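Local coordinates for protein tartronic semialdehyde reductase (Salmonella typhimurium, PDB 1YB4) that reduces tartronate semialdehyde (2-hydroxy-3-oxopropanoate) to (R)-glycerate with NADH or NADPH, as a member of the 3-hydroxyisobutyrate dehydrogenase-related family, at residues 62-67 / 90-95; 136-141 / 157-162. All coordinates share one frame; numbering follows the deposited sequence.

Interaction 1. Residues 62-67 / 90-95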
ATOM      1  N   ILE A  62       1.026  21.115 -37.500  1.00 38.11           N
ATOM      2  CA  ILE A  62       1.902  19.948 -37.392  1.00 38.39           C
ATOM      3  C   ILE A  62       1.481  18.987 -36.268  1.00 37.36           C
ATOM      4  O   ILE A  62       1.429  19.368 -35.100  1.00 37.73           O
ATOM      5  CB  ILE A  62       3.370  20.379 -37.122  1.00 39.56           C
ATOM      6  CG1 ILE A  62       3.918  21.207 -38.288  1.00 38.16           C
ATOM      7  CG2 ILE A  62       4.236  19.152 -36.888  1.00 40.52           C
ATOM      8  CD1 ILE A  62       3.450  22.647 -38.302  1.00 36.47           C
ATOM      9  N   PHE A  63       1.198  17.739 -36.638  1.00 36.42           N
ATOM     10  CA  PHE A  63       0.794  16.692 -35.701  1.00 33.34           C
ATOM     11  C   PHE A  63       1.994  15.852 -35.305  1.00 34.70           C
ATOM     12  O   PHE A  63       2.731  15.373 -36.168  1.00 34.83           O
ATOM     13  CB  PHE A  63      -0.241  15.775 -36.352  1.00 32.88           C
ATOM     14  CG  PHE A  63      -1.578  16.408 -36.512  1.00 35.85           C
ATOM     15  CD1 PHE A  63      -2.482  16.418 -35.457  1.00 34.44           C
ATOM     16  CD2 PHE A  63      -1.915  17.069 -37.695  1.00 34.55           C
ATOM     17  CE1 PHE A  63      -3.704  17.084 -35.574  1.00 35.90           C
ATOM     18  CE2 PHE A  63      -3.131  17.737 -37.821  1.00 35.53           C
ATOM     19  CZ  PHE A  63      -4.029  17.748 -36.761  1.00 35.85           C
ATOM     20  N   ILE A  64       2.175  15.661 -34.002  1.00 33.24           N
ATOM     21  CA  ILE A  64       3.270  14.851 -33.489  1.00 32.61           C
ATOM     22  C   ILE A  64       2.755  13.623 -32.730  1.00 35.73           C
ATOM     23  O   ILE A  64       2.014  13.762 -31.761  1.00 35.77           O
ATOM     24  CB  ILE A  64       4.153  15.677 -32.532  1.00 33.08           C
ATOM     25  CG1 ILE A  64       4.794  16.832 -33.298  1.00 29.01           C
ATOM     26  CG2 ILE A  64       5.205  14.776 -31.858  1.00 26.98           C
ATOM     27  CD1 ILE A  64       5.569  17.773 -32.415  1.00 33.15           C
HETATM   28  N   MSE A  65       3.121  12.425 -33.186  1.00 39.33           N
HETATM   29  CA  MSE A  65       2.715  11.201 -32.497  1.00 43.11           C
HETATM   30  C   MSE A  65       3.926  10.303 -32.287  1.00 43.27           C
HETATM   31  O   MSE A  65       4.117   9.299 -32.985  1.00 40.76           O
HETATM   32  CB  MSE A  65       1.632  10.436 -33.262  1.00 46.77           C
HETATM   33  CG  MSE A  65       1.106   9.186 -32.520  1.00 52.97           C
HETATM   34 SE   MSE A  65       0.047   9.493 -30.880  1.00 66.22          SE
HETATM   35  CE  MSE A  65       1.406   9.244 -29.534  1.00 52.26           C
ATOM     36  N   VAL A  66       4.729  10.695 -31.301  1.00 45.66           N
ATOM     37  CA  VAL A  66       5.950  10.005 -30.905  1.00 46.75           C
ATOM     38  C   VAL A  66       5.696   9.330 -29.531  1.00 48.49           C
ATOM     39  O   VAL A  66       4.786   9.725 -28.803  1.00 48.91           O
ATOM     40  CB  VAL A  66       7.099  11.035 -30.829  1.00 45.55           C
ATOM     41  CG1 VAL A  66       7.070  11.733 -29.510  1.00 45.25           C
ATOM     42  CG2 VAL A  66       8.435  10.376 -31.082  1.00 49.18           C
ATOM     43  N   PRO A  67       6.489   8.299 -29.172  1.00 49.97           N
ATOM     44  CA  PRO A  67       6.392   7.531 -27.915  1.00 49.91           C
ATOM     45  C   PRO A  67       6.489   8.171 -26.511  1.00 48.72           C
ATOM     46  O   PRO A  67       5.554   8.079 -25.724  1.00 49.73           O
ATOM     47  CB  PRO A  67       7.454   6.443 -28.100  1.00 49.22           C
ATOM     48  CG  PRO A  67       7.402   6.191 -29.572  1.00 49.22           C
ATOM     49  CD  PRO A  67       7.387   7.603 -30.116  1.00 49.03           C
ATOM     50  N   LYS A  90       2.364  29.317 -37.173  1.00 51.92           N
ATOM     51  CA  LYS A  90       2.059  27.893 -37.211  1.00 48.43           C
ATOM     52  C   LYS A  90       1.406  27.392 -35.934  1.00 46.34           C
ATOM     53  O   LYS A  90       1.411  28.054 -34.891  1.00 43.16           O
ATOM     54  CB  LYS A  90       3.325  27.070 -37.480  1.00 48.81           C
ATOM     55  CG  LYS A  90       3.901  27.255 -38.872  1.00 49.71           C
ATOM     56  CD  LYS A  90       5.095  26.340 -39.108  1.00 49.67           C
ATOM     57  CE  LYS A  90       5.712  26.603 -40.475  1.00 48.08           C
ATOM     58  NZ  LYS A  90       4.699  26.502 -41.565  1.00 46.65           N
ATOM     59  N   THR A  91       0.839  26.201 -36.043  1.00 45.73           N
ATOM     60  CA  THR A  91       0.169  25.547 -34.936  1.00 43.36           C
ATOM     61  C   THR A  91       0.750  24.139 -34.846  1.00 42.15           C
ATOM     62  O   THR A  91       0.738  23.376 -35.819  1.00 39.84           O
ATOM     63  CB  THR A  91      -1.362  25.459 -35.163  1.00 41.02           C
ATOM     64  OG1 THR A  91      -1.866  26.750 -35.531  1.00 42.20           O
ATOM     65  CG2 THR A  91      -2.060  25.016 -33.890  1.00 39.13           C
ATOM     66  N   ILE A  92       1.272  23.820 -33.668  1.00 41.15           N
ATOM     67  CA  ILE A  92       1.865  22.526 -33.400  1.00 39.75           C
ATOM     68  C   ILE A  92       0.961  21.804 -32.405  1.00 38.31           C
ATOM     69  O   ILE A  92       0.586  22.359 -31.368  1.00 34.30           O
ATOM     70  CB  ILE A  92       3.281  22.699 -32.813  1.00 41.29           C
ATOM     71  CG1 ILE A  92       3.925  21.340 -32.569  1.00 43.16           C
ATOM     72  CG2 ILE A  92       3.222  23.516 -31.551  1.00 44.86           C
ATOM     73  CD1 ILE A  92       4.409  20.698 -33.840  1.00 47.76           C
ATOM     74  N   VAL A  93       0.585  20.577 -32.739  1.00 36.95           N
ATOM     75  CA  VAL A  93      -0.273  19.810 -31.859  1.00 38.92           C
ATOM     76  C   VAL A  93       0.343  18.452 -31.536  1.00 39.11           C
ATOM     77  O   VAL A  93       0.528  17.595 -32.406  1.00 37.48           O
ATOM     78  CB  VAL A  93      -1.693  19.621 -32.465  1.00 39.87           C
ATOM     79  CG1 VAL A  93      -2.185  20.932 -33.044  1.00 37.92           C
ATOM     80  CG2 VAL A  93      -1.679  18.572 -33.522  1.00 42.67           C
ATOM     81  N   ASP A  94       0.680  18.279 -30.264  1.00 39.18           N
ATOM     82  CA  ASP A  94       1.268  17.041 -29.795  1.00 38.35           C
ATOM     83  C   ASP A  94       0.146  16.177 -29.276  1.00 37.94           C
ATOM     84  O   ASP A  94      -0.612  16.576 -28.380  1.00 36.76           O
ATOM     85  CB  ASP A  94       2.280  17.304 -28.680  1.00 36.86           C
ATOM     86  CG  ASP A  94       2.993  16.047 -28.250  1.00 36.16           C
ATOM     87  OD1 ASP A  94       3.149  15.139 -29.104  1.00 30.06           O
ATOM     88  OD2 ASP A  94       3.404  15.976 -27.070  1.00 35.44           O
HETATM   89  N   MSE A  95       0.035  14.991 -29.853  1.00 36.80           N
HETATM   90  CA  MSE A  95      -1.005  14.071 -29.455  1.00 34.76           C
HETATM   91  C   MSE A  95      -0.447  12.875 -28.705  1.00 34.21           C
HETATM   92  O   MSE A  95      -1.171  11.919 -28.413  1.00 32.80           O
HETATM   93  CB  MSE A  95      -1.811  13.658 -30.680  1.00 36.91           C
HETATM   94  CG  MSE A  95      -2.554  14.846 -31.278  1.00 35.44           C
HETATM   95 SE   MSE A  95      -3.772  14.420 -32.711  1.00 44.26          SE
HETATM   96  CE  MSE A  95      -5.335  13.901 -31.674  1.00 34.57           C
TER
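Parallel pairing of Ile62, Phe63 and Ile64 with Ile92, Val93 and Asp94 joins two neighbouring central strands of the Rossmann-type NAD-binding domain, linked through helix 69-77 as a beta-alpha-beta unit. Four backbone hydrogen bonds close it. Ile62 and Ile64 use both N and O: Ile62 N reaches Thr91 O at 2.8 Å, and the nearly straight bond from Val93 N to Ile62 O is equally short. On one face, branched aliphatic chains suit a dry interior beneath helix 69-77, where Leu76 lies against Ile64. With its CG1 anti to the backbone N (chi1 -178°), Ile92 directs CD1 toward the opposite strand, where it touches both isoleucines, 3.4 Å from Ile62 CG2 and 3.5 Å from Ile64 CD1. Asp94 shares this face at the C-terminal end of its strand; its OD1 is hydrogen-bonded to Ser96 OG, which gives the buried carboxylate a polar partner. The other face carries Phe63 and Val93; helix 142-155 covers Phe63, with Leu151 touching its ring. Here Met95, present as selenomethionine, makes a Met-aromatic contact, its flexible, unbranched chain lying alongside Phe63. The selenium meets the ring at its edge, near the ring plane, with Met95 SE 3.6 Å from Phe63 CD1.

Interaction 2. Residues 136-141 / 157-162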
ATOM      1  N   ILE A 136     -10.243  12.523 -27.256  1.00 28.33           N
ATOM      2  CA  ILE A 136      -9.181  13.514 -27.297  1.00 29.12           C
ATOM      3  C   ILE A 136      -9.335  14.622 -26.251  1.00 31.41           C
ATOM      4  O   ILE A 136     -10.314  15.377 -26.270  1.00 33.43           O
ATOM      5  CB  ILE A 136      -9.125  14.133 -28.704  1.00 26.59           C
ATOM      6  CG1 ILE A 136      -8.965  13.022 -29.748  1.00 26.16           C
ATOM      7  CG2 ILE A 136      -7.994  15.102 -28.799  1.00 25.31           C
ATOM      8  CD1 ILE A 136      -9.107  13.500 -31.199  1.00 26.23           C
HETATM    9  N   MSE A 137      -8.375  14.718 -25.332  1.00 31.49           N
HETATM   10  CA  MSE A 137      -8.419  15.751 -24.300  1.00 33.01           C
HETATM   11  C   MSE A 137      -7.392  16.794 -24.707  1.00 29.77           C
HETATM   12  O   MSE A 137      -6.234  16.471 -24.951  1.00 30.48           O
HETATM   13  CB  MSE A 137      -8.112  15.147 -22.933  1.00 38.07           C
HETATM   14  CG  MSE A 137      -7.842  13.665 -22.997  1.00 49.39           C
HETATM   15 SE   MSE A 137      -8.550  12.661 -21.511  1.00 59.71          SE
HETATM   16  CE  MSE A 137      -8.480  10.881 -22.293  1.00 53.90           C
ATOM     17  N   VAL A 138      -7.821  18.051 -24.760  1.00 28.74           N
ATOM     18  CA  VAL A 138      -6.970  19.127 -25.244  1.00 29.49           C
ATOM     19  C   VAL A 138      -6.643  20.300 -24.330  1.00 32.06           C
ATOM     20  O   VAL A 138      -7.526  20.888 -23.699  1.00 34.40           O
ATOM     21  CB  VAL A 138      -7.581  19.739 -26.540  1.00 28.56           C
ATOM     22  CG1 VAL A 138      -6.625  20.754 -27.148  1.00 25.73           C
ATOM     23  CG2 VAL A 138      -7.919  18.642 -27.540  1.00 25.22           C
ATOM     24  N   GLY A 139      -5.367  20.667 -24.310  1.00 30.33           N
ATOM     25  CA  GLY A 139      -4.935  21.802 -23.518  1.00 30.75           C
ATOM     26  C   GLY A 139      -4.475  22.898 -24.465  1.00 33.00           C
ATOM     27  O   GLY A 139      -3.675  22.645 -25.372  1.00 29.71           O
ATOM     28  N   GLY A 140      -4.994  24.110 -24.275  1.00 34.49           N
ATOM     29  CA  GLY A 140      -4.607  25.215 -25.132  1.00 34.22           C
ATOM     30  C   GLY A 140      -5.603  26.354 -25.154  1.00 35.97           C
ATOM     31  O   GLY A 140      -6.511  26.414 -24.323  1.00 32.38           O
ATOM     32  N   GLU A 141      -5.411  27.267 -26.106  1.00 38.43           N
ATOM     33  CA  GLU A 141      -6.284  28.421 -26.287  1.00 40.22           C
ATOM     34  C   GLU A 141      -7.470  28.031 -27.163  1.00 39.66           C
ATOM     35  O   GLU A 141      -7.289  27.413 -28.212  1.00 42.31           O
ATOM     36  CB  GLU A 141      -5.503  29.549 -26.945  1.00 44.34           C
ATOM     37  CG  GLU A 141      -4.604  30.287 -25.983  1.00 50.01           C
ATOM     38  CD  GLU A 141      -3.254  30.627 -26.580  1.00 54.31           C
ATOM     39  OE1 GLU A 141      -2.558  31.479 -25.987  1.00 58.97           O
ATOM     40  OE2 GLU A 141      -2.879  30.042 -27.625  1.00 54.88           O
ATOM     41  N   LYS A 157     -14.109  10.837 -31.684  1.00 38.78           N
ATOM     42  CA  LYS A 157     -15.453  11.290 -31.335  1.00 37.76           C
ATOM     43  C   LYS A 157     -15.394  12.258 -30.177  1.00 38.16           C
ATOM     44  O   LYS A 157     -15.661  13.444 -30.335  1.00 38.67           O
ATOM     45  CB  LYS A 157     -16.361  10.121 -30.926  1.00 42.29           C
ATOM     46  CG  LYS A 157     -16.751   9.166 -32.033  1.00 48.14           C
ATOM     47  CD  LYS A 157     -17.934   8.290 -31.620  1.00 52.16           C
ATOM     48  CE  LYS A 157     -18.526   7.574 -32.831  1.00 52.18           C
ATOM     49  NZ  LYS A 157     -19.832   6.938 -32.522  1.00 55.83           N
ATOM     50  N   ASN A 158     -15.055  11.739 -29.002  1.00 38.01           N
ATOM     51  CA  ASN A 158     -14.985  12.561 -27.814  1.00 37.76           C
ATOM     52  C   ASN A 158     -13.793  13.507 -27.786  1.00 37.78           C
ATOM     53  O   ASN A 158     -12.683  13.116 -27.422  1.00 37.05           O
ATOM     54  CB  ASN A 158     -14.984  11.686 -26.554  1.00 39.71           C
ATOM     55  CG  ASN A 158     -16.327  11.039 -26.299  1.00 43.41           C
ATOM     56  OD1 ASN A 158     -17.350  11.470 -26.839  1.00 47.48           O
ATOM     57  ND2 ASN A 158     -16.340  10.009 -25.460  1.00 43.90           N
ATOM     58  N   ILE A 159     -14.024  14.754 -28.182  1.00 35.14           N
ATOM     59  CA  ILE A 159     -12.966  15.746 -28.151  1.00 33.73           C
ATOM     60  C   ILE A 159     -13.382  16.698 -27.065  1.00 31.72           C
ATOM     61  O   ILE A 159     -14.528  17.128 -27.018  1.00 32.94           O
ATOM     62  CB  ILE A 159     -12.836  16.521 -29.475  1.00 36.15           C
ATOM     63  CG1 ILE A 159     -12.363  15.584 -30.588  1.00 38.32           C
ATOM     64  CG2 ILE A 159     -11.840  17.660 -29.310  1.00 30.85           C
ATOM     65  CD1 ILE A 159     -13.447  14.772 -31.237  1.00 37.24           C
ATOM     66  N   THR A 160     -12.451  17.027 -26.191  1.00 29.40           N
ATOM     67  CA  THR A 160     -12.766  17.907 -25.090  1.00 28.57           C
ATOM     68  C   THR A 160     -11.630  18.862 -24.823  1.00 29.30           C
ATOM     69  O   THR A 160     -10.487  18.439 -24.662  1.00 30.05           O
ATOM     70  CB  THR A 160     -13.022  17.096 -23.799  1.00 28.01           C
ATOM     71  OG1 THR A 160     -14.169  16.262 -23.974  1.00 26.45           O
ATOM     72  CG2 THR A 160     -13.234  18.018 -22.617  1.00 26.63           C
ATOM     73  N   LEU A 161     -11.946  20.151 -24.794  1.00 29.90           N
ATOM     74  CA  LEU A 161     -10.942  21.153 -24.487  1.00 30.32           C
ATOM     75  C   LEU A 161     -10.990  21.161 -22.975  1.00 30.80           C
ATOM     76  O   LEU A 161     -11.999  21.553 -22.384  1.00 32.47           O
ATOM     77  CB  LEU A 161     -11.335  22.521 -25.034  1.00 28.65           C
ATOM     78  CG  LEU A 161     -10.271  23.601 -24.823  1.00 30.13           C
ATOM     79  CD1 LEU A 161      -8.950  23.155 -25.424  1.00 23.82           C
ATOM     80  CD2 LEU A 161     -10.742  24.911 -25.448  1.00 32.27           C
ATOM     81  N   VAL A 162      -9.909  20.703 -22.353  1.00 30.93           N
ATOM     82  CA  VAL A 162      -9.840  20.606 -20.898  1.00 32.32           C
ATOM     83  C   VAL A 162      -9.417  21.902 -20.205  1.00 32.78           C
ATOM     84  O   VAL A 162      -9.879  22.195 -19.100  1.00 33.94           O
ATOM     85  CB  VAL A 162      -8.874  19.469 -20.478  1.00 30.50           C
ATOM     86  CG1 VAL A 162      -8.776  19.405 -18.976  1.00 32.75           C
ATOM     87  CG2 VAL A 162      -9.371  18.130 -21.025  1.00 27.93           C
TER
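Ile136 N donates to Asn158 O and Val138 N to Thr160 O, while the carbonyls of the same two residues accept from Thr160 N and Val162 N. The four bonds make the parallel pairing of strands 134-139 and 158-163, the two ends of a beta-alpha-beta unit connected by helix 142-155. The bond from Val138 N to Thr160 O measures 2.7 Å; that from Val162 N to Val138 O is equally short but more bent, at 147°. Outward from the backbone, one face is aliphatic and suits the cover of helix 142-155, whose Phe145 touches Val138, Ile159 and Leu161. Ile136 and Ile159 lie side by side, Ile136 CD1 being 3.9 Å from Ile159 CG1. A chi1 of -176° turns the Leu161 branch away from its own amide nitrogen, and chi2 of 56° then brings CD1 to 3.8 Å from Val138 CG1. On the other face Met137 CB rests 3.8 Å from Val162 CG2, and both side chains touch Cys171 of helix 167-195. Thr160, on the same face as Met137, packs on Ala206 of a second subunit. The inward-facing amides and carbonyls are thus paired between the strands while both faces serve packing, and Met137, touching the predicted active-site Lys172, brings the pair beside the probable catalytic region.

In the fold
Both contacts belong to the one seven-stranded mixed sheet of the NAD-binding domain, their centres about 14 Å apart. They come in series along the chain: interaction 1 closes before interaction 2 opens, and each spans a beta-alpha-beta unit. Strand 115-123 lies between the two pairs in the sheet, next to 90-94 on one side and antiparallel to 134-139 on the other. Helix 142-155 packs on side chains from both, and Met95 CE meets Ile136 CD1 directly at 3.8 Å. Interaction 1 therefore belongs to the sheet's interior, whereas interaction 2 includes one of the two edge strands within this chain, 158-163, and extends the domain toward helix 167-195 and a second subunit.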